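Local coordinates for cytolethal distending toxin subunit B (Escherichia coli, PDB 2F1N), which nicks DNA as the endonuclease subunit of a tripartite toxin and very probably damages the DNA of intoxicated cells, arresting them at G2/M, at residues S58-T66 / P76-L84; E119-R127 / A158-F167. All blocks are in the same frame, centred on the assembly; numbering follows the deposited sequence.

Contact 1. Residues S58-T66 / P76-L84; sequences SPPSTAVDT and PVRELIWNL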
ATOM      1  N   SER A  58      -0.667 -10.488  11.647  1.00 14.31           N
ATOM      2  CA  SER A  58      -1.767 -10.088  12.503  1.00 15.40           C
ATOM      3  C   SER A  58      -1.408  -8.669  12.943  1.00 16.02           C
ATOM      4  O   SER A  58      -0.223  -8.340  13.080  1.00 16.63           O
ATOM      5  CB  SER A  58      -1.821 -11.033  13.719  1.00 16.90           C
ATOM      6  OG  SER A  58      -2.436 -12.292  13.337  1.00 20.09           O
ATOM      7  N   PRO A  59      -2.401  -7.819  13.169  1.00 17.36           N
ATOM      8  CA  PRO A  59      -2.108  -6.455  13.641  1.00 17.85           C
ATOM      9  C   PRO A  59      -1.544  -6.477  15.078  1.00 17.00           C
ATOM     10  O   PRO A  59      -1.622  -7.540  15.746  1.00 18.26           O
ATOM     11  CB  PRO A  59      -3.474  -5.757  13.600  1.00 17.84           C
ATOM     12  CG  PRO A  59      -4.495  -6.864  13.686  1.00 20.18           C
ATOM     13  CD  PRO A  59      -3.843  -8.071  13.033  1.00 17.45           C
ATOM     14  N   PRO A  60      -1.014  -5.350  15.543  1.00 16.30           N
ATOM     15  CA  PRO A  60      -0.462  -5.242  16.893  1.00 16.13           C
ATOM     16  C   PRO A  60      -1.551  -5.656  17.883  1.00 15.73           C
ATOM     17  O   PRO A  60      -2.716  -5.291  17.702  1.00 15.36           O
ATOM     18  CB  PRO A  60      -0.190  -3.734  17.039  1.00 16.37           C
ATOM     19  CG  PRO A  60      -0.062  -3.208  15.628  1.00 16.46           C
ATOM     20  CD  PRO A  60      -0.958  -4.056  14.830  1.00 15.88           C
ATOM     21  N   SER A  61      -1.162  -6.429  18.908  1.00 16.78           N
ATOM     22  CA  SER A  61      -2.105  -6.872  19.926  1.00 17.55           C
ATOM     23  C   SER A  61      -2.797  -5.750  20.674  1.00 17.17           C
ATOM     24  O   SER A  61      -3.886  -5.962  21.200  1.00 16.82           O
ATOM     25  CB  SER A  61      -1.420  -7.836  20.939  1.00 18.15           C
ATOM     26  OG  SER A  61      -0.377  -7.133  21.589  1.00 22.70           O
ATOM     27  N   THR A  62      -2.201  -4.566  20.710  1.00 16.08           N
ATOM     28  CA  THR A  62      -2.886  -3.458  21.401  1.00 16.64           C
ATOM     29  C   THR A  62      -3.751  -2.580  20.495  1.00 15.12           C
ATOM     30  O   THR A  62      -4.376  -1.663  20.990  1.00 15.02           O
ATOM     31  CB  THR A  62      -1.901  -2.562  22.114  1.00 17.66           C
ATOM     32  OG1 THR A  62      -0.969  -2.027  21.160  1.00 17.78           O
ATOM     33  CG2 THR A  62      -1.037  -3.421  23.069  1.00 16.62           C
ATOM     34  N   ALA A  63      -3.780  -2.839  19.194  1.00 14.07           N
ATOM     35  CA  ALA A  63      -4.651  -2.063  18.303  1.00 12.98           C
ATOM     36  C   ALA A  63      -6.074  -2.577  18.397  1.00 13.54           C
ATOM     37  O   ALA A  63      -6.303  -3.810  18.471  1.00 14.03           O
ATOM     38  CB  ALA A  63      -4.142  -2.127  16.845  1.00 13.49           C
ATOM     39  N   VAL A  64      -7.041  -1.661  18.463  1.00 11.94           N
ATOM     40  CA  VAL A  64      -8.423  -2.042  18.828  1.00 12.34           C
ATOM     41  C   VAL A  64      -9.410  -1.670  17.732  1.00 11.88           C
ATOM     42  O   VAL A  64      -9.444  -0.520  17.315  1.00 12.27           O
ATOM     43  CB  VAL A  64      -8.838  -1.327  20.144  1.00 11.91           C
ATOM     44  CG1 VAL A  64     -10.293  -1.659  20.535  1.00 12.88           C
ATOM     45  CG2 VAL A  64      -7.898  -1.665  21.262  1.00 11.22           C
ATOM     46  N   ASP A  65     -10.220  -2.629  17.264  1.00 11.95           N
ATOM     47  CA  ASP A  65     -11.256  -2.369  16.242  1.00 13.48           C
ATOM     48  C   ASP A  65     -12.169  -1.236  16.694  1.00 14.23           C
ATOM     49  O   ASP A  65     -12.660  -1.242  17.834  1.00 14.33           O
ATOM     50  CB  ASP A  65     -12.146  -3.626  16.106  1.00 15.09           C
ATOM     51  CG  ASP A  65     -12.971  -3.670  14.799  1.00 20.78           C
ATOM     52  OD1 ASP A  65     -13.368  -2.622  14.167  1.00 21.82           O
ATOM     53  OD2 ASP A  65     -13.283  -4.783  14.309  1.00 27.00           O
ATOM     54  N   THR A  66     -12.443  -0.293  15.802  1.00 12.43           N
ATOM     55  CA  THR A  66     -13.329   0.809  16.147  1.00 13.11           C
ATOM     56  C   THR A  66     -14.794   0.454  15.993  1.00 14.48           C
ATOM     57  O   THR A  66     -15.650   1.207  16.479  1.00 16.66           O
ATOM     58  CB  THR A  66     -13.071   1.979  15.195  1.00 11.23           C
ATOM     59  OG1 THR A  66     -13.270   1.513  13.856  1.00 10.70           O
ATOM     60  CG2 THR A  66     -11.603   2.426  15.265  1.00 11.40           C
ATOM     61  N   PRO A  76     -12.896  -9.621   4.120  1.00 18.40           N
ATOM     62  CA  PRO A  76     -12.616  -9.165   5.482  1.00 19.11           C
ATOM     63  C   PRO A  76     -11.806  -7.882   5.499  1.00 17.66           C
ATOM     64  O   PRO A  76     -10.741  -7.816   4.886  1.00 18.08           O
ATOM     65  CB  PRO A  76     -11.782 -10.304   6.061  1.00 19.44           C
ATOM     66  CG  PRO A  76     -12.331 -11.507   5.353  1.00 20.41           C
ATOM     67  CD  PRO A  76     -12.555 -11.063   3.967  1.00 21.49           C
ATOM     68  N   VAL A  77     -12.325  -6.865   6.174  1.00 15.75           N
ATOM     69  CA  VAL A  77     -11.576  -5.638   6.385  1.00 14.41           C
ATOM     70  C   VAL A  77     -12.040  -4.976   7.691  1.00 12.83           C
ATOM     71  O   VAL A  77     -13.235  -4.900   7.962  1.00 12.84           O
ATOM     72  CB  VAL A  77     -11.671  -4.642   5.201  1.00 14.73           C
ATOM     73  CG1 VAL A  77     -10.768  -3.367   5.439  1.00 13.23           C
ATOM     74  CG2 VAL A  77     -11.294  -5.328   3.876  1.00 19.32           C
ATOM     75  N   ARG A  78     -11.088  -4.497   8.496  1.00 11.26           N
ATOM     76  CA  ARG A  78     -11.402  -3.882   9.790  1.00 11.20           C
ATOM     77  C   ARG A  78     -10.596  -2.626   9.955  1.00 11.22           C
ATOM     78  O   ARG A  78      -9.432  -2.581   9.568  1.00 11.74           O
ATOM     79  CB  ARG A  78     -11.015  -4.817  11.006  1.00 13.40           C
ATOM     80  CG  ARG A  78     -11.828  -6.083  11.165  1.00 20.73           C
ATOM     81  CD  ARG A  78     -11.044  -7.145  11.975  1.00 25.21           C
ATOM     82  NE  ARG A  78     -11.336  -6.950  13.378  1.00 31.45           N
ATOM     83  CZ  ARG A  78     -10.593  -7.390  14.394  1.00 32.85           C
ATOM     84  NH1 ARG A  78      -9.454  -8.024  14.175  1.00 34.46           N
ATOM     85  NH2 ARG A  78     -11.010  -7.183  15.641  1.00 34.96           N
ATOM     86  N   GLU A  79     -11.191  -1.606  10.582  1.00 10.37           N
ATOM     87  CA  GLU A  79     -10.445  -0.413  10.993  1.00 10.05           C
ATOM     88  C   GLU A  79     -10.078  -0.569  12.452  1.00 10.14           C
ATOM     89  O   GLU A  79     -10.953  -0.842  13.273  1.00  9.91           O
ATOM     90  CB  GLU A  79     -11.337   0.830  10.869  1.00 10.41           C
ATOM     91  CG  GLU A  79     -10.679   2.108  11.372  1.00 10.01           C
ATOM     92  CD  GLU A  79     -11.649   3.257  11.236  1.00 13.89           C
ATOM     93  OE1 GLU A  79     -12.624   3.366  12.029  1.00 14.22           O
ATOM     94  OE2 GLU A  79     -11.474   4.016  10.265  1.00 20.83           O
ATOM     95  N   LEU A  80      -8.788  -0.379  12.770  1.00  9.96           N
ATOM     96  CA  LEU A  80      -8.299  -0.422  14.147  1.00 12.02           C
ATOM     97  C   LEU A  80      -7.620   0.888  14.537  1.00 11.94           C
ATOM     98  O   LEU A  80      -6.998   1.537  13.691  1.00 13.31           O
ATOM     99  CB  LEU A  80      -7.312  -1.610  14.348  1.00 12.24           C
ATOM    100  CG  LEU A  80      -7.524  -2.860  13.466  1.00 16.25           C
ATOM    101  CD1 LEU A  80      -6.224  -3.715  13.408  1.00 18.97           C
ATOM    102  CD2 LEU A  80      -8.677  -3.699  13.999  1.00 19.22           C
ATOM    103  N   ILE A  81      -7.758   1.300  15.802  1.00 11.76           N
ATOM    104  CA  ILE A  81      -6.976   2.402  16.282  1.00 12.85           C
ATOM    105  C   ILE A  81      -5.822   1.862  17.099  1.00 13.12           C
ATOM    106  O   ILE A  81      -5.993   0.970  17.942  1.00 13.10           O
ATOM    107  CB  ILE A  81      -7.852   3.449  17.074  1.00 15.08           C
ATOM    108  CG1 ILE A  81      -8.665   4.240  16.060  1.00 19.89           C
ATOM    109  CG2 ILE A  81      -6.973   4.504  17.812  1.00 16.65           C
ATOM    110  CD1 ILE A  81      -9.774   5.177  16.648  1.00 24.16           C
ATOM    111  N   TRP A  82      -4.645   2.432  16.852  1.00 11.02           N
ATOM    112  CA  TRP A  82      -3.419   1.957  17.505  1.00 13.52           C
ATOM    113  C   TRP A  82      -2.822   3.136  18.235  1.00 13.78           C
ATOM    114  O   TRP A  82      -2.309   4.102  17.633  1.00 12.65           O
ATOM    115  CB  TRP A  82      -2.455   1.358  16.457  1.00 13.10           C
ATOM    116  CG  TRP A  82      -1.190   0.712  16.985  1.00 13.55           C
ATOM    117  CD1 TRP A  82      -0.941   0.233  18.262  1.00 18.30           C
ATOM    118  CD2 TRP A  82      -0.008   0.462  16.218  1.00 14.40           C
ATOM    119  NE1 TRP A  82       0.330  -0.308  18.313  1.00 15.86           N
ATOM    120  CE2 TRP A  82       0.916  -0.195  17.069  1.00 16.53           C
ATOM    121  CE3 TRP A  82       0.348   0.695  14.877  1.00 16.77           C
ATOM    122  CZ2 TRP A  82       2.201  -0.581  16.630  1.00 17.35           C
ATOM    123  CZ3 TRP A  82       1.633   0.271  14.419  1.00 18.96           C
ATOM    124  CH2 TRP A  82       2.523  -0.365  15.310  1.00 15.88           C
ATOM    125  N   ASN A  83      -2.914   3.071  19.574  1.00 15.37           N
ATOM    126  CA  ASN A  83      -2.422   4.179  20.409  1.00 17.32           C
ATOM    127  C   ASN A  83      -0.930   4.000  20.581  1.00 18.51           C
ATOM    128  O   ASN A  83      -0.499   2.945  21.028  1.00 18.67           O
ATOM    129  CB  ASN A  83      -3.127   4.184  21.781  1.00 17.19           C
ATOM    130  CG  ASN A  83      -2.861   5.471  22.590  1.00 23.59           C
ATOM    131  OD1 ASN A  83      -1.839   6.117  22.431  1.00 28.75           O
ATOM    132  ND2 ASN A  83      -3.793   5.824  23.467  1.00 28.94           N
ATOM    133  N   LEU A  84      -0.136   5.000  20.203  1.00 18.97           N
ATOM    134  CA  LEU A  84       1.321   4.821  20.135  1.00 23.02           C
ATOM    135  C   LEU A  84       2.038   5.472  21.314  1.00 27.01           C
ATOM    136  O   LEU A  84       3.192   5.145  21.601  1.00 27.40           O
ATOM    137  CB  LEU A  84       1.881   5.404  18.825  1.00 22.35           C
ATOM    138  CG  LEU A  84       1.445   4.732  17.518  1.00 21.77           C
ATOM    139  CD1 LEU A  84       2.008   5.446  16.317  1.00 23.04           C
ATOM    140  CD2 LEU A  84       1.906   3.246  17.496  1.00 22.14           C
TER
HETATM  141  O   HOH W   1      -4.153   1.036  21.222  1.00 21.11           O
HETATM  142  O   HOH W   2     -13.977  -2.069  11.377  1.00 16.87           O
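Pro60 lays its ring on the indole of Trp82: CG sits 3.5 Å from the centroid of the six-membered ring of Trp82 and 13° off its normal, a CH-pi contact. Leu84 CD2 covers the opposite face of the indole, while Thr62 OG1 stands at its edge near NE1. Pro60 also opens a type I turn, closed by Ala63 N on Pro60 O, which leads the chain into the short strand 64-65.

There Val64 and Ile81 form an antiparallel hydrogen-bonded pair, Val64 N to Ile81 O and Ile81 N to Val64 O, each 2.9 Å, and Thr66 N adds a third bond to Glu79 O. From Leu80 CB, beside Ala63 CB, the chain forks at CG: CD1 presses on Pro59 CB at a tight 3.4 Å, and CD2 rests 3.7 Å from Asp65 CA and lies over one face of the Arg78 guanidinium. Asp65 OD2 takes Arg78 NE at 3.1 Å in a salt bridge that reaches the oxygen from above the carboxylate plane, the two flat groups being turned 66° apart. Asp65 OD1 is held instead by Gly67 N and by a water bound to Glu79 N.

Thr66 OG1 lies between its backbone N and carbonyl carbon (chi1 57°) and gives its proton to the anti lone pair of Glu79 OE1 at 2.7 Å; Glu79 OE2 pairs with Arg68 and Tyr96. Thr66 CG2 packs on Ile81 CG1. This is a very short edge strand, paired antiparallel with strand 78-83 at one edge of the eight-stranded sheet of a DNase I-like fold.

Contact 2. Residues E119-R127 / A158-F167; sequences EVFVLSPVR and ALVEEVYNFF
Phe166 CG lies anti to its backbone N (chi1 173°) and Phe121 CG anti to its carbonyl carbon, which brings an edge of Phe166 to the face of Phe121. The pair is T-shaped, with centroids 5.1 Å apart and planes at 68°; Phe166 CE2 comes down near the rim of the Phe121 ring, 3.5 Å from Phe121 CD1. Phe167 makes a second T-shaped pair, its edge toward the face of Phe121 and its ring nearly perpendicular to it, and receives Phe166 CD2 over its own face, so the three rings form a compact aromatic cluster.

Leu123 CD2 stands over the centre of the Phe166 ring, 3.8 Å from its centroid, while CD1 reaches Phe166 CB. Strand 119-123 is an edge strand of the six-stranded sheet of this DNase I-like alpha/beta sandwich, and helix 156-168 packs against that sheet, the strand and helix segments running at 129° with axes 10.6 Å apart. The ring of Trp180, on strand 179-183, meets that of Phe167 with the planes nearly parallel.

Beyond the strand, the Glu162 and Val126 side chains lie alongside each other, pointing opposite ways, with Glu162 OE1 3.5 Å from Val126 CG2. Glu162 OE1 also lies 2.7 Å from Ser124 O. Glu162 OE2 is 2.6 Å from a water that also lies near Pro125 O. At the start of the helix segment, Val126 CG1 presses on Ala158 CB at 3.3 Å, a tight fit, and CG2 meets Leu159 CD2.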
ATOM      1  N   GLU A 119     -12.802   7.333   3.487  1.00 11.09           N
ATOM      2  CA  GLU A 119     -13.545   6.278   2.794  1.00 12.53           C
ATOM      3  C   GLU A 119     -12.597   5.074   2.686  1.00 11.38           C
ATOM      4  O   GLU A 119     -11.376   5.233   2.615  1.00 11.37           O
ATOM      5  CB  GLU A 119     -14.005   6.786   1.400  1.00 13.10           C
ATOM      6  CG  GLU A 119     -15.016   5.946   0.657  1.00 15.09           C
ATOM      7  CD  GLU A 119     -15.567   6.640  -0.582  1.00 15.33           C
ATOM      8  OE1 GLU A 119     -14.999   7.659  -1.075  1.00 16.42           O
ATOM      9  OE2 GLU A 119     -16.576   6.127  -1.061  1.00 17.24           O
ATOM     10  N   VAL A 120     -13.177   3.885   2.739  1.00 11.46           N
ATOM     11  CA  VAL A 120     -12.384   2.659   2.546  1.00 11.38           C
ATOM     12  C   VAL A 120     -12.851   1.926   1.300  1.00 10.95           C
ATOM     13  O   VAL A 120     -14.067   1.707   1.134  1.00 13.06           O
ATOM     14  CB  VAL A 120     -12.509   1.741   3.758  1.00 10.31           C
ATOM     15  CG1 VAL A 120     -11.498   0.508   3.588  1.00 11.07           C
ATOM     16  CG2 VAL A 120     -12.215   2.533   5.012  1.00 14.02           C
ATOM     17  N   PHE A 121     -11.893   1.513   0.474  1.00 10.86           N
ATOM     18  CA  PHE A 121     -12.161   0.764  -0.785  1.00 12.65           C
ATOM     19  C   PHE A 121     -11.672  -0.698  -0.663  1.00 13.24           C
ATOM     20  O   PHE A 121     -10.564  -0.939  -0.213  1.00 14.36           O
ATOM     21  CB  PHE A 121     -11.477   1.381  -1.992  1.00 12.54           C
ATOM     22  CG  PHE A 121     -11.823   2.821  -2.206  1.00 12.90           C
ATOM     23  CD1 PHE A 121     -13.137   3.233  -2.299  1.00 14.63           C
ATOM     24  CD2 PHE A 121     -10.818   3.779  -2.244  1.00 14.45           C
ATOM     25  CE1 PHE A 121     -13.454   4.606  -2.485  1.00 15.45           C
ATOM     26  CE2 PHE A 121     -11.143   5.137  -2.401  1.00 12.92           C
ATOM     27  CZ  PHE A 121     -12.447   5.529  -2.538  1.00 15.93           C
ATOM     28  N   VAL A 122     -12.509  -1.643  -1.084  1.00 13.77           N
ATOM     29  CA  VAL A 122     -12.136  -3.036  -1.109  1.00 14.37           C
ATOM     30  C   VAL A 122     -12.528  -3.560  -2.483  1.00 15.00           C
ATOM     31  O   VAL A 122     -13.727  -3.643  -2.804  1.00 15.24           O
ATOM     32  CB  VAL A 122     -12.927  -3.854  -0.092  1.00 16.67           C
ATOM     33  CG1 VAL A 122     -12.238  -5.209   0.000  1.00 18.77           C
ATOM     34  CG2 VAL A 122     -12.961  -3.147   1.280  1.00 19.70           C
ATOM     35  N   LEU A 123     -11.529  -3.872  -3.298  1.00 12.68           N
ATOM     36  CA  LEU A 123     -11.754  -4.373  -4.647  1.00 12.96           C
ATOM     37  C   LEU A 123     -11.349  -5.871  -4.718  1.00 13.61           C
ATOM     38  O   LEU A 123     -10.386  -6.319  -4.080  1.00 14.54           O
ATOM     39  CB  LEU A 123     -10.998  -3.523  -5.688  1.00 13.17           C
ATOM     40  CG  LEU A 123     -11.079  -1.976  -5.479  1.00 15.41           C
ATOM     41  CD1 LEU A 123     -10.376  -1.241  -6.579  1.00 17.16           C
ATOM     42  CD2 LEU A 123     -12.511  -1.435  -5.346  1.00 20.08           C
ATOM     43  N   SER A 124     -12.118  -6.626  -5.497  1.00 13.91           N
ATOM     44  CA  SER A 124     -11.961  -8.071  -5.581  1.00 13.95           C
ATOM     45  C   SER A 124     -10.678  -8.464  -6.297  1.00 13.27           C
ATOM     46  O   SER A 124     -10.146  -7.724  -7.125  1.00 12.60           O
ATOM     47  CB  SER A 124     -13.199  -8.667  -6.287  1.00 14.58           C
ATOM     48  OG  SER A 124     -14.325  -8.378  -5.456  1.00 18.55           O
ATOM     49  N   PRO A 125     -10.149  -9.644  -5.959  1.00 13.04           N
ATOM     50  CA  PRO A 125      -9.000 -10.179  -6.680  1.00 14.08           C
ATOM     51  C   PRO A 125      -9.322 -10.263  -8.154  1.00 13.64           C
ATOM     52  O   PRO A 125     -10.485 -10.503  -8.511  1.00 13.96           O
ATOM     53  CB  PRO A 125      -8.882 -11.619  -6.136  1.00 13.26           C
ATOM     54  CG  PRO A 125      -9.482 -11.536  -4.751  1.00 14.03           C
ATOM     55  CD  PRO A 125     -10.609 -10.523  -4.864  1.00 13.17           C
ATOM     56  N   VAL A 126      -8.315 -10.092  -8.975  1.00 14.85           N
ATOM     57  CA  VAL A 126      -8.501 -10.106 -10.435  1.00 18.86           C
ATOM     58  C   VAL A 126      -8.153 -11.442 -11.050  1.00 19.75           C
ATOM     59  O   VAL A 126      -8.325 -11.634 -12.262  1.00 19.97           O
ATOM     60  CB  VAL A 126      -7.697  -8.986 -11.120  1.00 18.49           C
ATOM     61  CG1 VAL A 126      -8.039  -8.931 -12.584  1.00 25.40           C
ATOM     62  CG2 VAL A 126      -8.031  -7.624 -10.448  1.00 19.69           C
ATOM     63  N   ARG A 127      -7.726 -12.383 -10.220  1.00 21.30           N
ATOM     64  CA  ARG A 127      -7.318 -13.711 -10.689  1.00 24.31           C
ATOM     65  C   ARG A 127      -7.552 -14.713  -9.556  1.00 24.63           C
ATOM     66  O   ARG A 127      -7.373 -14.388  -8.375  1.00 23.69           O
ATOM     67  CB  ARG A 127      -5.818 -13.663 -11.061  1.00 25.63           C
ATOM     68  CG  ARG A 127      -5.245 -14.881 -11.760  1.00 30.43           C
ATOM     69  CD  ARG A 127      -3.815 -14.707 -12.209  1.00 33.38           C
ATOM     70  NE  ARG A 127      -3.719 -13.740 -13.310  1.00 36.93           N
ATOM     71  CZ  ARG A 127      -2.698 -13.660 -14.156  1.00 34.30           C
ATOM     72  NH1 ARG A 127      -1.665 -14.485 -14.050  1.00 37.27           N
ATOM     73  NH2 ARG A 127      -2.713 -12.760 -15.117  1.00 36.80           N
ATOM     74  N   ALA A 158      -3.359  -6.228 -14.354  1.00 11.88           N
ATOM     75  CA  ALA A 158      -4.806  -6.261 -14.078  1.00 11.73           C
ATOM     76  C   ALA A 158      -5.183  -5.579 -12.764  1.00 11.81           C
ATOM     77  O   ALA A 158      -6.271  -4.964 -12.675  1.00 11.44           O
ATOM     78  CB  ALA A 158      -5.282  -7.741 -14.053  1.00 14.31           C
ATOM     79  N   LEU A 159      -4.331  -5.704 -11.730  1.00 11.86           N
ATOM     80  CA  LEU A 159      -4.553  -4.933 -10.496  1.00 11.43           C
ATOM     81  C   LEU A 159      -4.549  -3.418 -10.750  1.00 11.20           C
ATOM     82  O   LEU A 159      -5.405  -2.693 -10.231  1.00 11.54           O
ATOM     83  CB  LEU A 159      -3.497  -5.257  -9.436  1.00 11.70           C
ATOM     84  CG  LEU A 159      -3.676  -6.679  -8.881  1.00 11.72           C
ATOM     85  CD1 LEU A 159      -2.384  -7.124  -8.075  1.00 13.71           C
ATOM     86  CD2 LEU A 159      -4.932  -6.787  -8.013  1.00 11.49           C
ATOM     87  N   VAL A 160      -3.571  -2.956 -11.513  1.00 10.54           N
ATOM     88  CA  VAL A 160      -3.466  -1.516 -11.794  1.00 11.03           C
ATOM     89  C   VAL A 160      -4.697  -1.118 -12.602  1.00 11.99           C
ATOM     90  O   VAL A 160      -5.299  -0.054 -12.337  1.00 12.69           O
ATOM     91  CB  VAL A 160      -2.203  -1.152 -12.579  1.00 10.66           C
ATOM     92  CG1 VAL A 160      -2.188   0.361 -12.940  1.00  8.28           C
ATOM     93  CG2 VAL A 160      -0.939  -1.472 -11.758  1.00 13.23           C
ATOM     94  N   GLU A 161      -5.047  -1.938 -13.586  1.00 11.94           N
ATOM     95  CA  GLU A 161      -6.204  -1.659 -14.432  1.00 12.24           C
ATOM     96  C   GLU A 161      -7.530  -1.624 -13.632  1.00 12.87           C
ATOM     97  O   GLU A 161      -8.424  -0.771 -13.900  1.00 12.89           O
ATOM     98  CB  GLU A 161      -6.261  -2.603 -15.632  1.00 10.70           C
ATOM     99  CG  GLU A 161      -5.060  -2.386 -16.556  1.00 12.55           C
ATOM    100  CD  GLU A 161      -4.740  -3.539 -17.485  1.00 20.11           C
ATOM    101  OE1 GLU A 161      -5.364  -4.617 -17.385  1.00 20.17           O
ATOM    102  OE2 GLU A 161      -3.805  -3.354 -18.316  1.00 23.11           O
ATOM    103  N   GLU A 162      -7.645  -2.508 -12.653  1.00 13.31           N
ATOM    104  CA  GLU A 162      -8.809  -2.489 -11.772  1.00 13.12           C
ATOM    105  C   GLU A 162      -8.970  -1.165 -11.025  1.00 13.61           C
ATOM    106  O   GLU A 162     -10.075  -0.657 -10.917  1.00 12.86           O
ATOM    107  CB  GLU A 162      -8.845  -3.658 -10.789  1.00 13.64           C
ATOM    108  CG  GLU A 162     -10.173  -3.710  -9.998  1.00 17.40           C
ATOM    109  CD  GLU A 162     -10.429  -5.021  -9.270  1.00 22.29           C
ATOM    110  OE1 GLU A 162      -9.674  -5.370  -8.369  1.00 23.84           O
ATOM    111  OE2 GLU A 162     -11.417  -5.715  -9.591  1.00 27.06           O
ATOM    112  N   VAL A 163      -7.867  -0.595 -10.529  1.00 11.52           N
ATOM    113  CA  VAL A 163      -7.939   0.674  -9.798  1.00 11.77           C
ATOM    114  C   VAL A 163      -8.297   1.786 -10.771  1.00 10.55           C
ATOM    115  O   VAL A 163      -9.167   2.597 -10.489  1.00 10.82           O
ATOM    116  CB  VAL A 163      -6.585   1.024  -9.129  1.00 10.91           C
ATOM    117  CG1 VAL A 163      -6.633   2.447  -8.534  1.00 11.81           C
ATOM    118  CG2 VAL A 163      -6.257  -0.036  -8.024  1.00 13.32           C
ATOM    119  N   TYR A 164      -7.643   1.823 -11.920  1.00 11.12           N
ATOM    120  CA  TYR A 164      -7.969   2.863 -12.905  1.00 11.04           C
ATOM    121  C   TYR A 164      -9.473   2.798 -13.280  1.00 11.30           C
ATOM    122  O   TYR A 164     -10.182   3.819 -13.336  1.00 11.59           O
ATOM    123  CB  TYR A 164      -7.156   2.571 -14.184  1.00 10.55           C
ATOM    124  CG  TYR A 164      -7.626   3.360 -15.391  1.00 12.12           C
ATOM    125  CD1 TYR A 164      -7.197   4.668 -15.595  1.00 12.56           C
ATOM    126  CD2 TYR A 164      -8.473   2.779 -16.336  1.00 15.21           C
ATOM    127  CE1 TYR A 164      -7.603   5.367 -16.748  1.00 15.62           C
ATOM    128  CE2 TYR A 164      -8.904   3.469 -17.442  1.00 17.66           C
ATOM    129  CZ  TYR A 164      -8.465   4.762 -17.647  1.00 18.55           C
ATOM    130  OH  TYR A 164      -8.878   5.437 -18.796  1.00 18.22           O
ATOM    131  N   ASN A 165      -9.956   1.599 -13.576  1.00 11.70           N
ATOM    132  CA  ASN A 165     -11.378   1.474 -13.962  1.00 11.91           C
ATOM    133  C   ASN A 165     -12.372   1.766 -12.836  1.00 11.60           C
ATOM    134  O   ASN A 165     -13.494   2.274 -13.089  1.00 12.68           O
ATOM    135  CB  ASN A 165     -11.656   0.132 -14.656  1.00 12.21           C
ATOM    136  CG  ASN A 165     -11.079   0.085 -16.076  1.00 13.06           C
ATOM    137  OD1 ASN A 165     -11.455   0.882 -16.944  1.00 16.78           O
ATOM    138  ND2 ASN A 165     -10.188  -0.840 -16.325  1.00 13.29           N
ATOM    139  N   PHE A 166     -12.010   1.394 -11.597  1.00 12.05           N
ATOM    140  CA  PHE A 166     -12.853   1.664 -10.446  1.00 12.16           C
ATOM    141  C   PHE A 166     -13.185   3.168 -10.338  1.00 12.13           C
ATOM    142  O   PHE A 166     -14.373   3.559 -10.238  1.00 13.83           O
ATOM    143  CB  PHE A 166     -12.170   1.166  -9.159  1.00 11.03           C
ATOM    144  CG  PHE A 166     -12.889   1.559  -7.894  1.00 14.15           C
ATOM    145  CD1 PHE A 166     -14.169   1.078  -7.610  1.00 14.51           C
ATOM    146  CD2 PHE A 166     -12.289   2.458  -6.997  1.00 14.95           C
ATOM    147  CE1 PHE A 166     -14.848   1.452  -6.434  1.00 15.26           C
ATOM    148  CE2 PHE A 166     -12.945   2.814  -5.812  1.00 16.89           C
ATOM    149  CZ  PHE A 166     -14.249   2.324  -5.545  1.00 18.75           C
ATOM    150  N   PHE A 167     -12.158   4.008 -10.400  1.00 11.48           N
ATOM    151  CA  PHE A 167     -12.373   5.443 -10.322  1.00 12.00           C
ATOM    152  C   PHE A 167     -13.027   5.971 -11.602  1.00 11.71           C
ATOM    153  O   PHE A 167     -13.950   6.743 -11.511  1.00 13.28           O
ATOM    154  CB  PHE A 167     -11.067   6.189 -10.008  1.00 12.35           C
ATOM    155  CG  PHE A 167     -10.591   5.921  -8.647  1.00 13.26           C
ATOM    156  CD1 PHE A 167     -11.394   6.296  -7.544  1.00 14.32           C
ATOM    157  CD2 PHE A 167      -9.455   5.144  -8.435  1.00 11.42           C
ATOM    158  CE1 PHE A 167     -11.019   5.996  -6.257  1.00 14.23           C
ATOM    159  CE2 PHE A 167      -9.088   4.803  -7.133  1.00 13.44           C
ATOM    160  CZ  PHE A 167      -9.859   5.214  -6.056  1.00 12.41           C
TER
HETATM  161  O   HOH W   3     -12.168  -8.149  -9.866  1.00 22.66           O

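In the fold
Contact 1 closes before contact 2 opens along the chain, and their centres lie about 24 Å apart. Each sits at a border of a different sheet: 58-66 and 76-84 supply the last two strands at one edge of the eight-stranded sheet, whereas 119-127 carries an outer strand of the six-stranded sheet, against which the helix of 158-167 packs. The two sheets make the layered core of the DNase I-like fold, and the contacts meet where Val77 CG2 packs on Val122 CG2 at 3.8 Å. From the edge at contact 1 the chain goes on through strands 92-98 and 109-113 before it enters the second sheet at 119-123.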